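Local coordinates for protein phosphoribosyltransferase (Thermus thermophilus, PDB 1WD5) that is of unknown function but probably acts as a type I phosphoribosyltransferase, transferring a phosphoribosyl group from phosphoribosyl pyrophosphate to an unidentified acceptor, at residues R4-A9 with V126-A131; G58-P63 with Q88-R93; V155-P160 with G185-D190. All blocks are in the same frame, centred on the assembly; numbering follows the deposited sequence.

How the interactions relate
Interactions 1 and 3 are neighbours, with centres about 6 Å apart, whereas interaction 2 lies about 31 to 32 Å from both, centre to centre, on the opposite side of the chain's centre from interaction 1. Interaction 3 is the buried one, without a hydrogen bond between its segments and made of CH-pi and van der Waals contacts; interaction 1 is partly buried and consists of one straight salt bridge. The two are joined at Tyr-188, whose OH lies 2.6 Å from Asp-128 O, a probable hydrogen bond, and the 155-160 loop runs beside the 126-131 loop beyond the parallel strands of the sheet. Interaction 2, partly buried, ties the end of strand 48-59 and the turn after it to helix 88-112 through an aromatic ring and a backbone carbonyl.

Interaction 1: residues R4-A9 with V126-A131; sequences RDRRHA and VDDGVA
Arg-6 and Asp-128 meet in a salt bridge between the first turn of helix 6-17 and the loop following strand 122-126. That loop, with its paired acids Asp-127 and Asp-128, matches the signature that binds phosphoribosyl pyrophosphate in type I phosphoribosyltransferases, and probably does so here. The evidence for a directed bond is its geometry: Arg-6 NE stands 2.9 Å from Asp-128 OD2 with an N-H...O angle of 169°. The carboxylate oxygen lies at the edge of the guanidinium, in its plane, and offers its anti lone pair, pointing away from OD1. The two side chains run alongside each other with guanidinium and carboxylate planes 35° apart; Arg-6 NE alone bonds directly to the carboxylate. The Arg-6 chain is extended from CG to NE, which carries NE across to the loop, while NH1 is held by Gly-192 O. On the loop side, Asp-128 CG sits between its backbone N and carbonyl carbon (chi1 52°), which puts OD2 within bonding distance of Arg-6 NE. Asp-127 OD1 accepts from Asp-128 N and so braces the residue that bears the bridge. A water links the two groups, donating to Asp-128 OD2 at 2.6 Å and weakly accepting from Arg-6 NH2 at 3.3 Å.

Interaction 2: residues G58-P63 with Q88-R93; sequences GAPGNP and QSYLER
A tyrosine ring lodged against a proline, with its hydroxyl bonded to a backbone carbonyl, joins the end of strand 48-59 to the start of helix 88-112, the centre of the contact about 22 Å from that of the chain. Tyr-90 carries the helix side of the contact. Its CG is anti to the backbone N (chi1 165°), which lays the ring against Pro-60. Pro-60 covers one face: its CG sits 3.5 Å from the centroid of the Tyr-90 ring and 9° off the ring normal, so this is a CH-pi contact over the middle of the ring. Pro-60 CD adds a second touch, 3.7 Å from Tyr-90 CE2. At the edge, Tyr-90 OH donates to Gly-58 O at 2.8 Å, the carbonyl oxygen lying in the plane of the ring, while the hydroxyl approaches from above the plane of the carbonyl group. Proline and carbonyl thus constrain the ring in two directions, one across its face and one at its rim.

The chain here forms a type II beta turn from Ala-59 to Asn-62, closed by Asn-62 N to Ala-59 O at 3.0 Å, with Gly-61 supplying the positive phi. It lies in the connection between strand 48-59, the last of the parallel strands on this side, and 66-71, which pairs with it antiparallel; in type I phosphoribosyltransferases an antiparallel excursion of this sort commonly forms the mobile flap beside the active site, a correspondence that is only probable here. Helix 88-112 grips Gly-58 twice, since Glu-94 OE2 accepts from Gly-58 N. At the start of the helix, Asp-87 OD2 accepts from Tyr-90 N, and Gln-88 NE2 donates to Glu-92 OE2 at 2.7 Å.

Interaction 3: residues V155-P160 with G185-D190; sequences VPVASP and GAYYLD
Val-157 and Tyr-187 cross at about a right angle, the valine methyl CG2 pressing on one face of the tyrosine ring. CG2 lies 4.1 Å from the centroid of the Tyr-187 ring and 15° off its normal, which identifies a CH-pi contact, displaced somewhat toward CD1. Val-157 places CG2 anti to its backbone N, beside the carbonyl carbon, and CG1 adds a looser touch, 4.2 Å from Tyr-187 CD1. Ala-186 CB lies over the opposite face, so the ring is held between an alanine and a valine, and Tyr-187 OH is hydrogen-bonded to Ala-182 N. A serine in place of this tyrosine would probably leave Val-157 without its aromatic cover and Ala-182 N without that partner. Tyr-188 and Pro-156 cross at a slant, Tyr-188 OH lying 3.4 Å from both CB and CG of Pro-156, while its hydrogen bond goes to Asp-128 O, tying the contact to the probable phosphoribosyl pyrophosphate loop. The 155-160 segment leads from strand 150-155 into helix 160-167, where Ser-159 is the N-cap, its OG bonded to Ala-162 N. Helix 6-17 covers the other pair, Ala-9 touching both Pro-156 and Tyr-188.

Interaction 1: residues R4-A9 with V126-A131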
ATOM      1  N   ARG A   4      -6.218  14.752 -13.363  1.00 16.52           N
ATOM      2  CA  ARG A   4      -6.928  14.308 -14.561  1.00 17.13           C
ATOM      3  C   ARG A   4      -7.244  12.825 -14.417  1.00 16.86           C
ATOM      4  O   ARG A   4      -8.358  12.389 -14.697  1.00 16.95           O
ATOM      5  CB  ARG A   4      -6.078  14.509 -15.822  1.00 15.71           C
ATOM      6  CG  ARG A   4      -5.678  15.954 -16.128  1.00 18.24           C
ATOM      7  CD  ARG A   4      -5.140  16.070 -17.557  1.00 16.72           C
ATOM      8  NE  ARG A   4      -3.963  15.235 -17.785  1.00 18.37           N
ATOM      9  CZ  ARG A   4      -2.715  15.598 -17.492  1.00 18.47           C
ATOM     10  NH1 ARG A   4      -2.471  16.788 -16.966  1.00 16.83           N
ATOM     11  NH2 ARG A   4      -1.711  14.761 -17.705  1.00 19.79           N
ATOM     12  N   ASP A   5      -6.242  12.061 -13.986  1.00 17.31           N
ATOM     13  CA  ASP A   5      -6.366  10.620 -13.786  1.00 15.89           C
ATOM     14  C   ASP A   5      -5.221  10.104 -12.912  1.00 14.91           C
ATOM     15  O   ASP A   5      -4.396  10.884 -12.427  1.00 13.90           O
ATOM     16  CB  ASP A   5      -6.371   9.881 -15.135  1.00 17.09           C
ATOM     17  CG  ASP A   5      -5.258  10.341 -16.068  1.00 19.90           C
ATOM     18  OD1 ASP A   5      -4.110  10.514 -15.606  1.00 20.08           O
ATOM     19  OD2 ASP A   5      -5.531  10.518 -17.274  1.00 22.03           O
ATOM     20  N   ARG A   6      -5.169   8.793 -12.710  1.00 12.53           N
ATOM     21  CA  ARG A   6      -4.131   8.200 -11.875  1.00 12.60           C
ATOM     22  C   ARG A   6      -2.708   8.332 -12.431  1.00 13.03           C
ATOM     23  O   ARG A   6      -1.752   8.415 -11.662  1.00 13.23           O
ATOM     24  CB  ARG A   6      -4.461   6.732 -11.593  1.00 12.31           C
ATOM     25  CG  ARG A   6      -5.731   6.525 -10.755  1.00  9.08           C
ATOM     26  CD  ARG A   6      -5.928   5.049 -10.435  1.00  9.64           C
ATOM     27  NE  ARG A   6      -7.172   4.765  -9.714  1.00 12.27           N
ATOM     28  CZ  ARG A   6      -8.369   4.684 -10.287  1.00 11.85           C
ATOM     29  NH1 ARG A   6      -8.500   4.869 -11.595  1.00 10.53           N
ATOM     30  NH2 ARG A   6      -9.433   4.383  -9.559  1.00 14.76           N
ATOM     31  N   ARG A   7      -2.561   8.363 -13.753  1.00 14.05           N
ATOM     32  CA  ARG A   7      -1.236   8.514 -14.363  1.00 16.71           C
ATOM     33  C   ARG A   7      -0.709   9.919 -14.077  1.00 15.77           C
ATOM     34  O   ARG A   7       0.479  10.109 -13.812  1.00 15.75           O
ATOM     35  CB  ARG A   7      -1.308   8.296 -15.881  1.00 18.56           C
ATOM     36  CG  ARG A   7      -1.524   6.847 -16.311  1.00 21.75           C
ATOM     37  CD  ARG A   7      -0.224   6.070 -16.328  1.00 20.64           C
ATOM     38  NE  ARG A   7      -0.427   4.630 -16.470  1.00 18.83           N
ATOM     39  CZ  ARG A   7       0.519   3.726 -16.229  1.00 17.70           C
ATOM     40  NH1 ARG A   7       1.725   4.126 -15.847  1.00 17.34           N
ATOM     41  NH2 ARG A   7       0.254   2.431 -16.322  1.00 15.30           N
ATOM     42  N   HIS A   8      -1.606  10.898 -14.142  1.00 15.77           N
ATOM     43  CA  HIS A   8      -1.267  12.294 -13.884  1.00 14.73           C
ATOM     44  C   HIS A   8      -0.778  12.459 -12.449  1.00 13.98           C
ATOM     45  O   HIS A   8       0.222  13.123 -12.195  1.00 13.65           O
ATOM     46  CB  HIS A   8      -2.498  13.178 -14.091  1.00 16.01           C
ATOM     47  CG  HIS A   8      -2.247  14.634 -13.842  1.00 15.74           C
ATOM     48  ND1 HIS A   8      -3.257  15.519 -13.527  1.00 16.15           N
ATOM     49  CD2 HIS A   8      -1.109  15.367 -13.898  1.00 14.58           C
ATOM     50  CE1 HIS A   8      -2.752  16.733 -13.399  1.00 14.44           C
ATOM     51  NE2 HIS A   8      -1.451  16.668 -13.620  1.00 14.19           N
ATOM     52  N   ALA A   9      -1.498  11.857 -11.507  1.00 12.93           N
ATOM     53  CA  ALA A   9      -1.123  11.944 -10.102  1.00 11.70           C
ATOM     54  C   ALA A   9       0.205  11.230  -9.885  1.00 12.72           C
ATOM     55  O   ALA A   9       1.025  11.658  -9.072  1.00 14.23           O
ATOM     56  CB  ALA A   9      -2.208  11.315  -9.228  1.00 11.33           C
ATOM     57  N   VAL A 126       2.695   3.089  -2.307  1.00 13.15           N
ATOM     58  CA  VAL A 126       1.791   3.996  -3.010  1.00 12.80           C
ATOM     59  C   VAL A 126       0.348   3.514  -3.172  1.00 13.79           C
ATOM     60  O   VAL A 126       0.092   2.323  -3.319  1.00 14.48           O
ATOM     61  CB  VAL A 126       2.320   4.273  -4.443  1.00 13.62           C
ATOM     62  CG1 VAL A 126       1.459   5.324  -5.125  1.00 12.16           C
ATOM     63  CG2 VAL A 126       3.775   4.705  -4.399  1.00 11.48           C
ATOM     64  N   ASP A 127      -0.586   4.463  -3.151  1.00 14.13           N
ATOM     65  CA  ASP A 127      -2.007   4.188  -3.380  1.00 13.97           C
ATOM     66  C   ASP A 127      -2.522   5.462  -4.043  1.00 13.81           C
ATOM     67  O   ASP A 127      -1.866   6.499  -3.953  1.00 13.22           O
ATOM     68  CB  ASP A 127      -2.769   3.928  -2.075  1.00 13.76           C
ATOM     69  CG  ASP A 127      -4.082   3.170  -2.309  1.00 17.97           C
ATOM     70  OD1 ASP A 127      -4.431   2.922  -3.487  1.00 17.65           O
ATOM     71  OD2 ASP A 127      -4.768   2.819  -1.325  1.00 16.69           O
ATOM     72  N   ASP A 128      -3.671   5.403  -4.715  1.00 14.18           N
ATOM     73  CA  ASP A 128      -4.186   6.606  -5.369  1.00 13.18           C
ATOM     74  C   ASP A 128      -4.761   7.616  -4.388  1.00 13.83           C
ATOM     75  O   ASP A 128      -5.046   8.752  -4.762  1.00 12.46           O
ATOM     76  CB  ASP A 128      -5.236   6.270  -6.445  1.00 12.56           C
ATOM     77  CG  ASP A 128      -6.352   5.362  -5.939  1.00 14.88           C
ATOM     78  OD1 ASP A 128      -6.597   5.313  -4.716  1.00 13.67           O
ATOM     79  OD2 ASP A 128      -7.001   4.707  -6.784  1.00 14.04           O
ATOM     80  N   GLY A 129      -4.915   7.204  -3.132  1.00 15.64           N
ATOM     81  CA  GLY A 129      -5.435   8.097  -2.109  1.00 15.70           C
ATOM     82  C   GLY A 129      -5.540   7.391  -0.765  1.00 18.82           C
ATOM     83  O   GLY A 129      -5.491   6.161  -0.706  1.00 17.86           O
ATOM     84  N   VAL A 130      -5.674   8.156   0.318  1.00 18.44           N
ATOM     85  CA  VAL A 130      -5.794   7.561   1.645  1.00 20.03           C
ATOM     86  C   VAL A 130      -6.832   8.278   2.508  1.00 19.00           C
ATOM     87  O   VAL A 130      -6.576   9.357   3.042  1.00 17.77           O
ATOM     88  CB  VAL A 130      -4.447   7.578   2.393  1.00 22.66           C
ATOM     89  CG1 VAL A 130      -4.569   6.796   3.688  1.00 22.20           C
ATOM     90  CG2 VAL A 130      -3.359   6.982   1.521  1.00 26.46           C
ATOM     91  N   ALA A 131      -7.998   7.661   2.655  1.00 18.40           N
ATOM     92  CA  ALA A 131      -9.070   8.242   3.451  1.00 20.71           C
ATOM     93  C   ALA A 131      -8.862   8.019   4.949  1.00 20.86           C
ATOM     94  O   ALA A 131      -8.981   8.953   5.744  1.00 20.17           O
ATOM     95  CB  ALA A 131     -10.414   7.663   3.017  1.00 19.68           C
TER
HETATM   96  O   HOH W   1      -8.840   2.857  -6.638  1.00 20.75           O

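Interaction 2: residues G58-P63 with Q88-R93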
ATOM      1  N   GLY A  58      -8.334  -7.251  12.261  1.00 16.77           N
ATOM      2  CA  GLY A  58      -9.079  -6.393  13.164  1.00 18.74           C
ATOM      3  C   GLY A  58      -9.380  -6.962  14.533  1.00 20.47           C
ATOM      4  O   GLY A  58      -9.265  -8.163  14.757  1.00 20.46           O
ATOM      5  N   ALA A  59      -9.783  -6.082  15.446  1.00 22.15           N
ATOM      6  CA  ALA A  59     -10.098  -6.455  16.821  1.00 22.03           C
ATOM      7  C   ALA A  59     -11.485  -7.082  16.974  1.00 23.64           C
ATOM      8  O   ALA A  59     -12.358  -6.911  16.122  1.00 21.47           O
ATOM      9  CB  ALA A  59      -9.988  -5.232  17.714  1.00 21.92           C
ATOM     10  N   PRO A  60     -11.704  -7.816  18.077  1.00 24.72           N
ATOM     11  CA  PRO A  60     -12.996  -8.462  18.329  1.00 26.77           C
ATOM     12  C   PRO A  60     -14.152  -7.458  18.346  1.00 28.81           C
ATOM     13  O   PRO A  60     -14.127  -6.472  19.089  1.00 28.79           O
ATOM     14  CB  PRO A  60     -12.787  -9.129  19.685  1.00 27.06           C
ATOM     15  CG  PRO A  60     -11.322  -9.461  19.671  1.00 27.31           C
ATOM     16  CD  PRO A  60     -10.721  -8.195  19.107  1.00 26.01           C
ATOM     17  N   GLY A  61     -15.155  -7.712  17.511  1.00 31.46           N
ATOM     18  CA  GLY A  61     -16.310  -6.834  17.442  1.00 34.25           C
ATOM     19  C   GLY A  61     -16.026  -5.460  16.862  1.00 36.19           C
ATOM     20  O   GLY A  61     -16.952  -4.698  16.581  1.00 38.20           O
ATOM     21  N   ASN A  62     -14.752  -5.136  16.672  1.00 36.73           N
ATOM     22  CA  ASN A  62     -14.377  -3.833  16.131  1.00 35.45           C
ATOM     23  C   ASN A  62     -13.345  -3.993  15.018  1.00 34.87           C
ATOM     24  O   ASN A  62     -12.157  -3.738  15.210  1.00 33.23           O
ATOM     25  CB  ASN A  62     -13.815  -2.952  17.247  1.00 36.15           C
ATOM     26  CG  ASN A  62     -13.564  -1.533  16.795  1.00 37.67           C
ATOM     27  OD1 ASN A  62     -13.150  -0.685  17.586  1.00 38.10           O
ATOM     28  ND2 ASN A  62     -13.814  -1.264  15.517  1.00 38.19           N
ATOM     29  N   PRO A  63     -13.801  -4.406  13.827  1.00 34.44           N
ATOM     30  CA  PRO A  63     -12.942  -4.613  12.660  1.00 33.82           C
ATOM     31  C   PRO A  63     -12.111  -3.410  12.229  1.00 32.78           C
ATOM     32  O   PRO A  63     -10.986  -3.570  11.762  1.00 34.39           O
ATOM     33  CB  PRO A  63     -13.929  -5.059  11.582  1.00 34.37           C
ATOM     34  CG  PRO A  63     -15.194  -4.367  11.979  1.00 35.20           C
ATOM     35  CD  PRO A  63     -15.218  -4.587  13.467  1.00 35.02           C
ATOM     36  N   GLN A  88      -4.730 -14.945  22.054  1.00 19.77           N
ATOM     37  CA  GLN A  88      -4.030 -15.492  20.902  1.00 20.47           C
ATOM     38  C   GLN A  88      -4.916 -16.314  19.967  1.00 20.46           C
ATOM     39  O   GLN A  88      -4.790 -16.212  18.749  1.00 20.79           O
ATOM     40  CB  GLN A  88      -2.845 -16.344  21.368  1.00 20.73           C
ATOM     41  CG  GLN A  88      -1.906 -16.800  20.253  1.00 20.18           C
ATOM     42  CD  GLN A  88      -1.161 -15.647  19.601  1.00 22.54           C
ATOM     43  OE1 GLN A  88      -0.692 -14.734  20.281  1.00 24.20           O
ATOM     44  NE2 GLN A  88      -1.033 -15.694  18.280  1.00 20.65           N
ATOM     45  N   SER A  89      -5.812 -17.125  20.521  1.00 19.47           N
ATOM     46  CA  SER A  89      -6.676 -17.952  19.680  1.00 20.65           C
ATOM     47  C   SER A  89      -7.553 -17.109  18.752  1.00 19.73           C
ATOM     48  O   SER A  89      -7.771 -17.483  17.599  1.00 20.53           O
ATOM     49  CB  SER A  89      -7.548 -18.873  20.541  1.00 20.75           C
ATOM     50  OG  SER A  89      -8.629 -18.168  21.116  1.00 27.26           O
ATOM     51  N   TYR A  90      -8.059 -15.978  19.240  1.00 18.63           N
ATOM     52  CA  TYR A  90      -8.876 -15.113  18.390  1.00 18.36           C
ATOM     53  C   TYR A  90      -8.002 -14.602  17.250  1.00 18.41           C
ATOM     54  O   TYR A  90      -8.380 -14.664  16.078  1.00 18.32           O
ATOM     55  CB  TYR A  90      -9.415 -13.903  19.155  1.00 18.44           C
ATOM     56  CG  TYR A  90      -9.945 -12.828  18.228  1.00 19.69           C
ATOM     57  CD1 TYR A  90     -11.238 -12.897  17.703  1.00 20.31           C
ATOM     58  CD2 TYR A  90      -9.120 -11.785  17.805  1.00 18.75           C
ATOM     59  CE1 TYR A  90     -11.690 -11.956  16.774  1.00 19.23           C
ATOM     60  CE2 TYR A  90      -9.556 -10.847  16.881  1.00 18.37           C
ATOM     61  CZ  TYR A  90     -10.836 -10.934  16.367  1.00 20.42           C
ATOM     62  OH  TYR A  90     -11.249 -10.000  15.447  1.00 16.86           O
ATOM     63  N   LEU A  91      -6.831 -14.088  17.610  1.00 17.58           N
ATOM     64  CA  LEU A  91      -5.897 -13.562  16.626  1.00 16.70           C
ATOM     65  C   LEU A  91      -5.611 -14.598  15.540  1.00 16.69           C
ATOM     66  O   LEU A  91      -5.495 -14.257  14.363  1.00 15.54           O
ATOM     67  CB  LEU A  91      -4.594 -13.140  17.314  1.00 14.95           C
ATOM     68  CG  LEU A  91      -4.691 -11.948  18.275  1.00 13.86           C
ATOM     69  CD1 LEU A  91      -3.347 -11.726  18.933  1.00 14.67           C
ATOM     70  CD2 LEU A  91      -5.125 -10.689  17.524  1.00 14.20           C
ATOM     71  N   GLU A  92      -5.502 -15.864  15.935  1.00 17.43           N
ATOM     72  CA  GLU A  92      -5.237 -16.931  14.977  1.00 18.06           C
ATOM     73  C   GLU A  92      -6.454 -17.178  14.080  1.00 17.97           C
ATOM     74  O   GLU A  92      -6.301 -17.468  12.893  1.00 17.23           O
ATOM     75  CB  GLU A  92      -4.866 -18.230  15.699  1.00 20.17           C
ATOM     76  CG  GLU A  92      -3.532 -18.211  16.434  1.00 23.65           C
ATOM     77  CD  GLU A  92      -2.359 -17.860  15.534  1.00 27.44           C
ATOM     78  OE1 GLU A  92      -2.371 -18.253  14.347  1.00 28.40           O
ATOM     79  OE2 GLU A  92      -1.414 -17.198  16.019  1.00 29.77           O
ATOM     80  N   ARG A  93      -7.656 -17.068  14.645  1.00 17.35           N
ATOM     81  CA  ARG A  93      -8.877 -17.272  13.869  1.00 17.60           C
ATOM     82  C   ARG A  93      -9.044 -16.136  12.866  1.00 17.18           C
ATOM     83  O   ARG A  93      -9.331 -16.370  11.693  1.00 15.93           O
ATOM     84  CB  ARG A  93     -10.117 -17.330  14.776  1.00 16.54           C
ATOM     85  CG  ARG A  93     -10.197 -18.559  15.695  1.00 18.32           C
ATOM     86  CD  ARG A  93     -11.618 -18.759  16.234  1.00 16.84           C
ATOM     87  NE  ARG A  93     -12.072 -17.652  17.073  1.00 16.14           N
ATOM     88  CZ  ARG A  93     -11.769 -17.516  18.362  1.00 15.29           C
ATOM     89  NH1 ARG A  93     -11.015 -18.423  18.969  1.00 15.57           N
ATOM     90  NH2 ARG A  93     -12.205 -16.462  19.039  1.00 16.16           N
TER

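Interaction 3: residues V155-P160 with G185-D190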
ATOM      1  N   VAL A 155       1.508   9.339  -1.459  1.00 11.96           N
ATOM      2  CA  VAL A 155       0.128   9.367  -1.936  1.00 13.83           C
ATOM      3  C   VAL A 155      -0.280  10.720  -2.516  1.00 13.58           C
ATOM      4  O   VAL A 155       0.107  11.768  -2.007  1.00 15.23           O
ATOM      5  CB  VAL A 155      -0.845   9.034  -0.792  1.00 14.56           C
ATOM      6  CG1 VAL A 155      -0.558   7.641  -0.249  1.00 15.99           C
ATOM      7  CG2 VAL A 155      -0.697  10.066   0.322  1.00 16.32           C
ATOM      8  N   PRO A 156      -1.075  10.710  -3.594  1.00 13.71           N
ATOM      9  CA  PRO A 156      -1.541  11.940  -4.239  1.00 14.90           C
ATOM     10  C   PRO A 156      -2.399  12.802  -3.310  1.00 14.88           C
ATOM     11  O   PRO A 156      -2.231  14.016  -3.256  1.00 15.89           O
ATOM     12  CB  PRO A 156      -2.341  11.423  -5.431  1.00 14.14           C
ATOM     13  CG  PRO A 156      -1.638  10.145  -5.771  1.00 13.69           C
ATOM     14  CD  PRO A 156      -1.434   9.533  -4.404  1.00 14.15           C
ATOM     15  N   VAL A 157      -3.320  12.175  -2.584  1.00 15.87           N
ATOM     16  CA  VAL A 157      -4.192  12.911  -1.673  1.00 15.18           C
ATOM     17  C   VAL A 157      -4.487  12.113  -0.408  1.00 16.18           C
ATOM     18  O   VAL A 157      -4.601  10.891  -0.450  1.00 15.43           O
ATOM     19  CB  VAL A 157      -5.525  13.281  -2.354  1.00 15.00           C
ATOM     20  CG1 VAL A 157      -6.330  12.027  -2.646  1.00 15.31           C
ATOM     21  CG2 VAL A 157      -6.316  14.230  -1.463  1.00 16.44           C
ATOM     22  N   ALA A 158      -4.608  12.807   0.720  1.00 16.89           N
ATOM     23  CA  ALA A 158      -4.877  12.143   1.992  1.00 18.20           C
ATOM     24  C   ALA A 158      -5.640  13.031   2.974  1.00 18.65           C
ATOM     25  O   ALA A 158      -5.582  14.259   2.893  1.00 19.18           O
ATOM     26  CB  ALA A 158      -3.564  11.694   2.623  1.00 17.04           C
ATOM     27  N   SER A 159      -6.353  12.403   3.905  1.00 17.73           N
ATOM     28  CA  SER A 159      -7.098  13.149   4.908  1.00 19.44           C
ATOM     29  C   SER A 159      -6.129  13.510   6.022  1.00 19.33           C
ATOM     30  O   SER A 159      -5.123  12.834   6.216  1.00 20.70           O
ATOM     31  CB  SER A 159      -8.222  12.296   5.493  1.00 19.95           C
ATOM     32  OG  SER A 159      -7.687  11.263   6.307  1.00 20.42           O
ATOM     33  N   PRO A 160      -6.408  14.590   6.762  1.00 21.60           N
ATOM     34  CA  PRO A 160      -5.514  14.984   7.854  1.00 21.32           C
ATOM     35  C   PRO A 160      -5.298  13.826   8.829  1.00 21.85           C
ATOM     36  O   PRO A 160      -4.180  13.562   9.269  1.00 22.60           O
ATOM     37  CB  PRO A 160      -6.260  16.145   8.499  1.00 23.00           C
ATOM     38  CG  PRO A 160      -6.944  16.779   7.323  1.00 23.35           C
ATOM     39  CD  PRO A 160      -7.481  15.583   6.574  1.00 20.13           C
ATOM     40  N   GLY A 185     -12.021   9.494  -4.657  1.00 16.75           N
ATOM     41  CA  GLY A 185     -12.526   9.688  -6.005  1.00 18.27           C
ATOM     42  C   GLY A 185     -12.922  11.115  -6.341  1.00 19.14           C
ATOM     43  O   GLY A 185     -13.005  11.479  -7.511  1.00 19.77           O
ATOM     44  N   ALA A 186     -13.163  11.933  -5.323  1.00 18.99           N
ATOM     45  CA  ALA A 186     -13.557  13.312  -5.568  1.00 19.13           C
ATOM     46  C   ALA A 186     -12.407  14.148  -6.133  1.00 19.16           C
ATOM     47  O   ALA A 186     -12.638  15.210  -6.704  1.00 18.51           O
ATOM     48  CB  ALA A 186     -14.081  13.945  -4.279  1.00 17.26           C
ATOM     49  N   TYR A 187     -11.173  13.669  -5.997  1.00 17.31           N
ATOM     50  CA  TYR A 187     -10.037  14.437  -6.489  1.00 17.36           C
ATOM     51  C   TYR A 187      -9.485  13.994  -7.836  1.00 17.79           C
ATOM     52  O   TYR A 187      -8.395  14.413  -8.235  1.00 17.42           O
ATOM     53  CB  TYR A 187      -8.932  14.448  -5.434  1.00 18.24           C
ATOM     54  CG  TYR A 187      -9.430  14.950  -4.098  1.00 19.81           C
ATOM     55  CD1 TYR A 187      -9.923  14.065  -3.141  1.00 21.09           C
ATOM     56  CD2 TYR A 187      -9.489  16.318  -3.824  1.00 21.19           C
ATOM     57  CE1 TYR A 187     -10.469  14.527  -1.943  1.00 21.87           C
ATOM     58  CE2 TYR A 187     -10.035  16.792  -2.628  1.00 22.51           C
ATOM     59  CZ  TYR A 187     -10.523  15.887  -1.696  1.00 23.42           C
ATOM     60  OH  TYR A 187     -11.078  16.340  -0.523  1.00 26.05           O
ATOM     61  N   TYR A 188     -10.245  13.161  -8.541  1.00 16.15           N
ATOM     62  CA  TYR A 188      -9.845  12.668  -9.853  1.00 15.83           C
ATOM     63  C   TYR A 188     -10.952  12.908 -10.890  1.00 18.68           C
ATOM     64  O   TYR A 188     -12.118  12.569 -10.657  1.00 17.62           O
ATOM     65  CB  TYR A 188      -9.539  11.169  -9.799  1.00 14.08           C
ATOM     66  CG  TYR A 188      -8.248  10.788  -9.095  1.00 14.14           C
ATOM     67  CD1 TYR A 188      -8.212  10.571  -7.717  1.00 14.41           C
ATOM     68  CD2 TYR A 188      -7.064  10.622  -9.819  1.00 13.32           C
ATOM     69  CE1 TYR A 188      -7.025  10.193  -7.080  1.00 14.59           C
ATOM     70  CE2 TYR A 188      -5.881  10.251  -9.195  1.00 11.50           C
ATOM     71  CZ  TYR A 188      -5.864  10.037  -7.829  1.00 13.57           C
ATOM     72  OH  TYR A 188      -4.686   9.668  -7.212  1.00 11.90           O
ATOM     73  N   LEU A 189     -10.595  13.491 -12.030  1.00 18.30           N
ATOM     74  CA  LEU A 189     -11.593  13.724 -13.068  1.00 20.73           C
ATOM     75  C   LEU A 189     -12.005  12.360 -13.609  1.00 19.72           C
ATOM     76  O   LEU A 189     -13.186  12.087 -13.823  1.00 19.82           O
ATOM     77  CB  LEU A 189     -11.018  14.581 -14.195  1.00 22.44           C
ATOM     78  CG  LEU A 189     -11.961  14.841 -15.374  1.00 26.57           C
ATOM     79  CD1 LEU A 189     -13.195  15.609 -14.897  1.00 30.38           C
ATOM     80  CD2 LEU A 189     -11.225  15.627 -16.454  1.00 27.82           C
ATOM     81  N   ASP A 190     -11.013  11.504 -13.817  1.00 19.18           N
ATOM     82  CA  ASP A 190     -11.241  10.153 -14.310  1.00 18.47           C
ATOM     83  C   ASP A 190     -10.862   9.178 -13.202  1.00 18.16           C
ATOM     84  O   ASP A 190      -9.677   8.948 -12.946  1.00 16.37           O
ATOM     85  CB  ASP A 190     -10.385   9.895 -15.555  1.00 19.44           C
ATOM     86  CG  ASP A 190     -10.385   8.427 -15.990  1.00 20.48           C
ATOM     87  OD1 ASP A 190     -11.086   7.598 -15.366  1.00 19.84           O
ATOM     88  OD2 ASP A 190      -9.673   8.105 -16.966  1.00 20.17           O
TER